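LysR family transcriptional regulator (Vibrio vulnificus, PDB 5FHK) probably acts as a sequence-specific DNA-binding transcription factor that controls virulence genes, this chain being its regulatory, substrate-binding-type domain without the DNA-binding part. Local coordinates at residues K8-P14 and W54-V60; L68-G74 and D179-N185. One frame throughout, in Å; residues are numbered along the deposited sequence.

Contact 1: residues K8-P14 and W54-V60; sequences KIKISTP and WDVIFRV
Ile11 and Val56, neighbours on two parallel strands of the regulatory domain, lie side by side and point the same way, Ile11 CG2 3.7 Å from Val56 CB. Their face is the tight one: branched aliphatics and the Phe58 ring fill it, and Phe197 of helix 192-204 packs on Val56 and Phe58. Parallel backbone bonds hold the register, Ser12 N to Val56 O (3.0 Å) and then Phe58 N to Ser12 O (2.7 Å, 168° at the hydrogen).

The Lys10 end is more open. The Trp54 indole stands between two neighbours of the other strand: Ser12 CB lies over one face of its six-membered ring, while Lys10 CE covers the opposite face. Because the lysine chain bends only at its last torsion (62°), NZ ends off-centre, 4.9 Å from the centroid of that Trp54 ring, as a cation-pi contact. Just ahead of strand 56-60, Asp55 OD2 takes the Lys10 N-H with its anti lone pair (2.8 Å), much as a backbone carbonyl might, and a water joins OD2 to Lys8 O. A carboxylate receiving both an amide N-H and a water proton, with the Lys8 ammonium some way off, would probably favour its charged form.

Contact 2: residues L68-G74 and D179-N185; sequences LIARKIG and DIYMLYN
A classic beta bulge ends this antiparallel ladder, with Ile73 and Gly74 both facing Ile180. Ile73 N gives its proton to Ile180 O at 2.9 Å, and Gly74 O accepts from Ile180 N at 2.8 Å; the second bond is straight at the hydrogen (173°), yet its donor sits well above the carbonyl plane. Gly74 suits the bulge because its backbone angles would jam a beta carbon against the preceding carbonyl oxygen. The Ile73 and Ile180 side chains cross at about a right angle, CG1 of the first against CG2 of the second, while Ile73 CG2 meets Met182 CB.

Away from the bulge the pairing is regular, the hydrogen-bonded pairs being Arg71 with Met182 and Ile69 with Tyr184. Strand 178-185 is an inner strand of the periplasmic-binding-protein-like fold of LysR regulatory domains, with 68-82 along one edge and 56-60 along the other. Buried Met182 suits this setting: its flexible thioether chain lies alongside Arg71, CE 4.1 Å from Arg71 CD, and packs against Val201 and Ile202 of helix 192-204.

On the same face, Tyr184 CG sits between its backbone N and carbonyl carbon (chi1 55°), which swings the ring across to Ile69. Ile69 CB lies over a face of the Tyr184 ring, 4.1 Å from the centroid, and Ile69 CD1 reaches Tyr184 CE2 at 3.5 Å. A water accepting from Arg71 NE also makes a weak bond with Tyr184 OH. The other face carries Ala70, whose small methyl fits 3.7 Å from Leu183 CD2 and near the Tyr181 ring. The Leu68 side chain slants across that of Leu183, CD1 to CD1 at 3.7 Å. Beyond Tyr181, the extended methylenes of exposed Lys72 run past the Asp179 carboxylate, the charged ends staying 4.4 Å apart from NZ to OD1, beyond a salt bridge.

From the N terminus, strand 9-14 leads through helix 18-32 and strand 38-43 before contact 1 brings 54-60 back beside it, closing a loop of about 40 residues. Only then does contact 2 open: 68-74 begins the next strand along the chain, and about 100 residues intervene, including strands 104-107 and 149-153, before 179-185 returns to pair with it. The two loops are therefore in series, neither nested nor crossed. In space they adjoin, their centres about 10 Å apart, because 56-60 and 178-185 are antiparallel neighbours, with probable hydrogen bonds from Leu183 N to Ile57 O and from Tyr181 N to Arg59 O. That pairing puts both contacts in one mixed sheet, and Phe58 packs against Ile73 as well.

Contact 1: residues K8-P14 and W54-V60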
# COMPACT_ATOMS: atom_id res chain seq x y z
N LYS A 8 5.63 -21.58 9.91
CA LYS A 8 5.76 -20.29 9.25
C LYS A 8 6.88 -19.51 9.90
O LYS A 8 7.21 -19.71 11.08
CB LYS A 8 4.46 -19.47 9.35
CG LYS A 8 4.27 -18.95 10.76
CD LYS A 8 3.07 -18.08 10.96
CE LYS A 8 2.75 -17.96 12.46
NZ LYS A 8 2.54 -19.31 13.04
N ILE A 9 7.41 -18.57 9.13
CA ILE A 9 8.24 -17.48 9.63
C ILE A 9 7.40 -16.21 9.68
O ILE A 9 6.71 -15.88 8.71
CB ILE A 9 9.49 -17.27 8.75
CG1 ILE A 9 10.30 -18.56 8.64
CG2 ILE A 9 10.35 -16.14 9.28
CD1 ILE A 9 11.36 -18.50 7.56
N LYS A 10 7.45 -15.52 10.81
CA LYS A 10 6.62 -14.36 11.09
C LYS A 10 7.53 -13.13 11.02
O LYS A 10 8.41 -12.96 11.87
CB LYS A 10 5.97 -14.52 12.47
CG LYS A 10 4.69 -13.69 12.74
CD LYS A 10 4.18 -13.95 14.17
CE LYS A 10 3.13 -12.92 14.62
NZ LYS A 10 1.89 -12.94 13.77
N ILE A 11 7.34 -12.26 10.01
CA ILE A 11 8.24 -11.12 9.87
C ILE A 11 7.45 -9.83 9.84
O ILE A 11 6.29 -9.79 9.41
CB ILE A 11 9.18 -11.22 8.64
CG1 ILE A 11 8.41 -11.36 7.33
CG2 ILE A 11 10.14 -12.37 8.77
CD1 ILE A 11 9.33 -11.88 6.15
N SER A 12 8.07 -8.77 10.34
CA SER A 12 7.53 -7.41 10.27
C SER A 12 8.44 -6.56 9.40
O SER A 12 9.67 -6.67 9.49
CB SER A 12 7.42 -6.80 11.66
OG SER A 12 6.82 -5.52 11.61
N THR A 13 7.84 -5.70 8.57
CA THR A 13 8.53 -4.85 7.61
C THR A 13 7.90 -3.45 7.59
O THR A 13 6.72 -3.31 7.92
CB THR A 13 8.46 -5.43 6.19
OG1 THR A 13 7.08 -5.52 5.79
CG2 THR A 13 9.10 -6.82 6.13
N PRO A 14 8.67 -2.42 7.21
CA PRO A 14 8.16 -1.03 7.28
C PRO A 14 7.09 -0.73 6.24
O PRO A 14 7.14 -1.21 5.10
CB PRO A 14 9.41 -0.18 7.03
CG PRO A 14 10.35 -1.08 6.32
CD PRO A 14 10.11 -2.45 6.90
N TRP A 54 8.02 -12.07 17.17
CA TRP A 54 8.40 -11.99 15.76
C TRP A 54 9.66 -12.81 15.52
O TRP A 54 10.56 -12.86 16.37
CB TRP A 54 8.61 -10.52 15.33
CG TRP A 54 7.36 -9.69 15.48
CD1 TRP A 54 7.01 -8.92 16.56
CD2 TRP A 54 6.28 -9.58 14.54
NE1 TRP A 54 5.80 -8.33 16.34
CE2 TRP A 54 5.32 -8.72 15.11
CE3 TRP A 54 6.04 -10.13 13.27
CZ2 TRP A 54 4.13 -8.39 14.46
CZ3 TRP A 54 4.87 -9.80 12.63
CH2 TRP A 54 3.93 -8.94 13.22
N ASP A 55 9.71 -13.48 14.38
CA ASP A 55 10.93 -14.17 14.00
C ASP A 55 11.99 -13.18 13.52
O ASP A 55 13.14 -13.23 13.95
CB ASP A 55 10.60 -15.23 12.94
CG ASP A 55 9.78 -16.39 13.53
OD1 ASP A 55 10.21 -16.94 14.56
OD2 ASP A 55 8.70 -16.75 12.98
N VAL A 56 11.61 -12.27 12.62
CA VAL A 56 12.53 -11.27 12.10
C VAL A 56 11.77 -9.97 11.93
O VAL A 56 10.60 -9.95 11.56
CB VAL A 56 13.18 -11.65 10.74
CG1 VAL A 56 14.30 -10.70 10.41
CG2 VAL A 56 13.67 -13.06 10.75
N ILE A 57 12.46 -8.86 12.18
CA ILE A 57 11.86 -7.54 12.10
C ILE A 57 12.78 -6.69 11.24
O ILE A 57 13.99 -6.61 11.51
CB ILE A 57 11.64 -6.93 13.51
CG1 ILE A 57 10.41 -7.58 14.16
CG2 ILE A 57 11.38 -5.42 13.42
CD1 ILE A 57 10.12 -7.15 15.64
N PHE A 58 12.23 -6.15 10.16
CA PHE A 58 12.87 -5.11 9.36
C PHE A 58 12.24 -3.77 9.71
O PHE A 58 11.02 -3.63 9.69
CB PHE A 58 12.71 -5.38 7.86
CG PHE A 58 13.24 -6.72 7.45
CD1 PHE A 58 12.49 -7.87 7.64
CD2 PHE A 58 14.50 -6.85 6.90
CE1 PHE A 58 12.98 -9.12 7.28
CE2 PHE A 58 14.99 -8.10 6.53
CZ PHE A 58 14.21 -9.22 6.73
N ARG A 59 13.08 -2.80 10.02
CA ARG A 59 12.56 -1.54 10.51
C ARG A 59 13.41 -0.41 9.95
O ARG A 59 14.56 -0.61 9.57
CB ARG A 59 12.56 -1.48 12.04
CG ARG A 59 13.93 -1.31 12.64
CD ARG A 59 13.84 -1.05 14.14
NE ARG A 59 12.79 -0.09 14.46
CZ ARG A 59 13.00 1.19 14.76
NH1 ARG A 59 14.23 1.68 14.78
NH2 ARG A 59 11.98 1.99 15.04
N VAL A 60 12.79 0.76 9.88
CA VAL A 60 13.49 2.00 9.61
C VAL A 60 13.98 2.56 10.94
O VAL A 60 13.23 2.58 11.93
CB VAL A 60 12.56 3.01 8.91
CG1 VAL A 60 13.22 4.37 8.83
CG2 VAL A 60 12.20 2.51 7.52
O HOH W 1 6.69 -18.77 13.90
O HOH W 2 9.13 -3.25 11.28

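Contact 2: residues L68-G74 and D179-N185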
# COMPACT_ATOMS: atom_id res chain seq x y z
N LEU A 68 18.71 -8.22 20.83
CA LEU A 68 18.52 -8.30 19.39
C LEU A 68 19.83 -8.03 18.67
O LEU A 68 20.58 -7.13 19.05
CB LEU A 68 17.46 -7.28 18.92
CG LEU A 68 16.01 -7.42 19.38
CD1 LEU A 68 15.07 -6.80 18.36
CD2 LEU A 68 15.61 -8.87 19.64
N ILE A 69 20.10 -8.80 17.62
CA ILE A 69 21.16 -8.46 16.68
C ILE A 69 20.57 -7.59 15.58
O ILE A 69 19.51 -7.90 15.02
CB ILE A 69 21.80 -9.73 16.09
CG1 ILE A 69 22.19 -10.67 17.22
CG2 ILE A 69 23.00 -9.38 15.25
CD1 ILE A 69 21.54 -11.99 17.09
N ALA A 70 21.26 -6.51 15.24
CA ALA A 70 20.78 -5.52 14.29
C ALA A 70 21.79 -5.41 13.16
O ALA A 70 22.98 -5.17 13.41
CB ALA A 70 20.56 -4.16 14.97
N ARG A 71 21.31 -5.58 11.93
CA ARG A 71 22.15 -5.50 10.75
C ARG A 71 21.56 -4.47 9.79
O ARG A 71 20.38 -4.56 9.42
CB ARG A 71 22.26 -6.86 10.07
CG ARG A 71 23.11 -6.87 8.81
CD ARG A 71 23.46 -8.32 8.40
NE ARG A 71 24.76 -8.75 8.93
CZ ARG A 71 25.84 -8.93 8.17
NH1 ARG A 71 25.78 -8.73 6.86
NH2 ARG A 71 26.98 -9.31 8.73
N LYS A 72 22.38 -3.52 9.36
CA LYS A 72 21.97 -2.53 8.38
C LYS A 72 21.94 -3.18 7.01
O LYS A 72 22.96 -3.67 6.53
CB LYS A 72 22.94 -1.35 8.40
CG LYS A 72 22.62 -0.28 7.36
CD LYS A 72 23.73 0.78 7.24
CE LYS A 72 23.48 1.69 6.03
NZ LYS A 72 24.65 2.53 5.62
N ILE A 73 20.76 -3.21 6.38
CA ILE A 73 20.64 -3.80 5.05
C ILE A 73 20.30 -2.77 3.99
O ILE A 73 20.08 -3.12 2.83
CB ILE A 73 19.62 -4.96 5.03
CG1 ILE A 73 18.21 -4.48 5.36
CG2 ILE A 73 20.06 -6.09 5.95
CD1 ILE A 73 17.15 -5.53 5.06
N GLY A 74 20.30 -1.49 4.33
CA GLY A 74 19.94 -0.51 3.33
C GLY A 74 19.64 0.83 3.95
O GLY A 74 19.60 0.99 5.18
N ASP A 179 18.08 4.60 8.05
CA ASP A 179 18.57 3.29 7.68
C ASP A 179 17.50 2.23 7.89
O ASP A 179 16.53 2.42 8.63
CB ASP A 179 19.82 2.94 8.49
CG ASP A 179 20.99 3.82 8.13
OD1 ASP A 179 20.97 4.40 7.02
OD2 ASP A 179 21.92 3.92 8.95
N ILE A 180 17.66 1.11 7.20
CA ILE A 180 16.79 -0.03 7.38
C ILE A 180 17.62 -1.13 8.01
O ILE A 180 18.72 -1.45 7.55
CB ILE A 180 16.15 -0.47 6.05
CG1 ILE A 180 15.21 0.63 5.52
CG2 ILE A 180 15.35 -1.72 6.27
CD1 ILE A 180 15.90 1.69 4.71
N TYR A 181 17.10 -1.70 9.08
CA TYR A 181 17.82 -2.73 9.79
C TYR A 181 17.06 -4.03 9.70
O TYR A 181 15.85 -4.05 9.44
CB TYR A 181 18.03 -2.36 11.26
CG TYR A 181 18.97 -1.22 11.47
CD1 TYR A 181 18.54 0.09 11.33
CD2 TYR A 181 20.31 -1.43 11.81
CE1 TYR A 181 19.39 1.14 11.52
CE2 TYR A 181 21.17 -0.38 12.00
CZ TYR A 181 20.70 0.90 11.85
OH TYR A 181 21.54 1.99 12.04
N MET A 182 17.79 -5.12 9.88
CA MET A 182 17.20 -6.43 10.10
C MET A 182 17.50 -6.81 11.55
O MET A 182 18.68 -6.83 11.95
CB MET A 182 17.74 -7.47 9.12
CG MET A 182 17.32 -8.90 9.44
SD MET A 182 17.93 -10.10 8.24
CE MET A 182 19.69 -9.80 8.35
N LEU A 183 16.45 -7.07 12.32
CA LEU A 183 16.56 -7.42 13.73
C LEU A 183 16.14 -8.86 13.96
O LEU A 183 15.21 -9.34 13.31
CB LEU A 183 15.68 -6.51 14.60
CG LEU A 183 15.59 -5.00 14.37
CD1 LEU A 183 14.84 -4.39 15.58
CD2 LEU A 183 16.97 -4.40 14.28
N TYR A 184 16.81 -9.54 14.89
CA TYR A 184 16.40 -10.87 15.32
C TYR A 184 17.03 -11.22 16.67
O TYR A 184 18.11 -10.74 17.02
CB TYR A 184 16.77 -11.95 14.29
CG TYR A 184 18.23 -12.00 13.89
CD1 TYR A 184 18.74 -11.08 13.00
CD2 TYR A 184 19.07 -12.98 14.38
CE1 TYR A 184 20.07 -11.12 12.60
CE2 TYR A 184 20.42 -13.03 13.99
CZ TYR A 184 20.90 -12.08 13.10
OH TYR A 184 22.21 -12.08 12.68
N ASN A 185 16.32 -12.08 17.41
CA ASN A 185 16.74 -12.48 18.74
C ASN A 185 18.05 -13.26 18.69
O ASN A 185 18.31 -13.99 17.75
CB ASN A 185 15.65 -13.34 19.38
CG ASN A 185 15.89 -13.60 20.86
OD1 ASN A 185 16.78 -14.37 21.23
ND2 ASN A 185 15.09 -12.96 21.72
O HOH W 3 24.22 -10.06 10.93